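Local coordinates for putative type III secretion protein YscO (Vibrio parahaemolyticus, PDB 4MH6) that is of unknown molecular function but probably serves as a coiled-coil component of the type III secretion apparatus, at residues A[86-90]-A[91-95]. Residues are numbered along the deposited sequence; the frame is centred on the assembly and turned at random. Where two conformers were deposited one is given.
Sequences QTVLL and KELET
Leu89 and Leu93 are joined through the main chain: Leu93 N donates to Leu89 O over 3.0 Å with an N-H...O angle of 165°. Glu92 N reaches the same oxygen but counts as a weak bond, its angle being only 131°. One residue on, Glu94 N bonds Leu90 O at 2.9 Å. These bonds make up the compact part of the contact, a first helical turn. Leu89 occupies the N-cap position, but its side chain cannot accept a hydrogen bond; its carbonyl oxygen simply starts the i to i+4 series.

The side chains meet more sparsely. Leu90 and Glu94 cross at a slant: with chi1 at -174°, the Leu90 side chain swings away from its own N, which carries the CD1 branch against the Glu94 carboxylate, 3.7 Å from OE2. This is methyl-to-oxygen contact on an exposed flank. CD1 of Leu90 also approaches CD2 of Leu93 at 4.4 Å. On the less exposed side, Val88 directs its CB toward the helix, and its CG2 comes within 4.3 Å of Leu93 CB, a loose apolar touch. Thr95 OG1 donates to Lys91 O at 2.5 Å, tying a side chain back to the preceding turn.

No touching residue is buried, and the contact centre lies about 54 Å from the chain centre. The arrangement is that of the distal loop of a long helical hairpin, where the chain leaves helix 18-84 and starts helix 90-167, consistent with the tip of a helical hairpin in the predicted coiled coil.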
loop_
_atom_site.group_PDB
_atom_site.type_symbol
_atom_site.label_atom_id
_atom_site.label_comp_id
_atom_site.label_asym_id
_atom_site.label_seq_id
_atom_site.Cartn_x
_atom_site.Cartn_y
_atom_site.Cartn_z
ATOM N N GLN A 86 10.428 7.033 -55.221
ATOM C CA GLN A 86 10.104 5.931 -56.112
ATOM C C GLN A 86 8.715 6.394 -56.457
ATOM O O GLN A 86 7.912 6.617 -55.560
ATOM C CB GLN A 86 10.205 4.563 -55.426
ATOM C CG GLN A 86 11.588 4.206 -54.898
ATOM C CD GLN A 86 11.657 2.831 -54.250
ATOM O OE1 GLN A 86 10.711 2.042 -54.324
ATOM N NE2 GLN A 86 12.788 2.539 -53.608
ATOM N N THR A 87 8.429 6.604 -57.733
ATOM C CA THR A 87 7.052 6.884 -58.136
ATOM C C THR A 87 6.258 5.569 -58.064
ATOM O O THR A 87 5.851 5.017 -59.096
ATOM C CB THR A 87 6.968 7.501 -59.543
ATOM O OG1 THR A 87 7.501 6.581 -60.498
ATOM C CG2 THR A 87 7.749 8.817 -59.604
ATOM N N VAL A 88 6.051 5.093 -56.827
ATOM C CA VAL A 88 5.349 3.828 -56.545
ATOM C C VAL A 88 3.849 3.845 -56.883
ATOM O O VAL A 88 3.237 4.913 -57.011
ATOM C CB VAL A 88 5.539 3.381 -55.069
ATOM C CG1 VAL A 88 6.984 2.977 -54.817
ATOM C CG2 VAL A 88 5.102 4.468 -54.092
ATOM N N LEU A 89 3.268 2.657 -57.028
ATOM C CA LEU A 89 1.854 2.541 -57.359
ATOM C C LEU A 89 0.975 2.666 -56.108
ATOM O O LEU A 89 1.378 2.283 -55.007
ATOM C CB LEU A 89 1.590 1.231 -58.105
ATOM C CG LEU A 89 2.333 1.108 -59.446
ATOM C CD1 LEU A 89 2.053 -0.235 -60.108
ATOM C CD2 LEU A 89 1.959 2.257 -60.371
ATOM N N LEU A 90 -0.226 3.208 -56.304
ATOM C CA LEU A 90 -1.214 3.451 -55.220
ATOM C C LEU A 90 -1.398 2.438 -54.061
ATOM O O LEU A 90 -1.399 2.846 -52.885
ATOM C CB LEU A 90 -2.593 3.749 -55.830
ATOM C CG LEU A 90 -3.678 4.152 -54.819
ATOM C CD1 LEU A 90 -3.223 5.335 -53.965
ATOM C CD2 LEU A 90 -5.006 4.464 -55.497
ATOM N N LYS A 91 -1.567 1.151 -54.347
ATOM C CA LYS A 91 -1.783 0.234 -53.225
ATOM C C LYS A 91 -0.528 -0.038 -52.394
ATOM O O LYS A 91 -0.651 -0.382 -51.217
ATOM C CB LYS A 91 -2.550 -1.012 -53.650
ATOM C CG LYS A 91 -1.837 -2.079 -54.442
ATOM C CD LYS A 91 -2.860 -2.723 -55.392
ATOM C CE LYS A 91 -4.200 -3.090 -54.736
ATOM N NZ LYS A 91 -5.241 -3.281 -55.788
ATOM N N GLU A 92 0.664 0.143 -52.981
ATOM C CA GLU A 92 1.916 0.004 -52.214
ATOM C C GLU A 92 2.060 1.277 -51.391
ATOM O O GLU A 92 2.466 1.229 -50.238
ATOM C CB GLU A 92 3.147 -0.217 -53.095
ATOM C CG GLU A 92 3.214 -1.609 -53.715
ATOM C CD GLU A 92 4.367 -1.779 -54.701
ATOM O OE1 GLU A 92 5.322 -0.963 -54.674
ATOM O OE2 GLU A 92 4.319 -2.742 -55.501
ATOM N N LEU A 93 1.715 2.411 -51.996
ATOM C CA LEU A 93 1.744 3.691 -51.299
ATOM C C LEU A 93 0.839 3.607 -50.081
ATOM O O LEU A 93 1.140 4.156 -49.019
ATOM C CB LEU A 93 1.251 4.808 -52.214
ATOM C CG LEU A 93 1.180 6.203 -51.591
ATOM C CD1 LEU A 93 2.560 6.675 -51.156
ATOM C CD2 LEU A 93 0.566 7.183 -52.579
ATOM N N GLU A 94 -0.278 2.908 -50.232
ATOM C CA GLU A 94 -1.210 2.753 -49.121
ATOM C C GLU A 94 -0.817 1.635 -48.158
ATOM O O GLU A 94 -1.244 1.640 -47.008
ATOM C CB GLU A 94 -2.633 2.617 -49.637
ATOM C CG GLU A 94 -3.155 3.934 -50.176
ATOM C CD GLU A 94 -4.480 3.770 -50.850
ATOM O OE1 GLU A 94 -4.737 2.651 -51.314
ATOM O OE2 GLU A 94 -5.263 4.749 -50.937
ATOM N N THR A 95 -0.009 0.688 -48.622
ATOM C CA THR A 95 0.480 -0.371 -47.742
ATOM C C THR A 95 1.529 0.267 -46.821
ATOM O O THR A 95 1.684 -0.121 -45.668
ATOM C CB THR A 95 1.100 -1.539 -48.526
ATOM O OG1 THR A 95 0.144 -2.032 -49.463
ATOM C CG2 THR A 95 1.499 -2.672 -47.597
#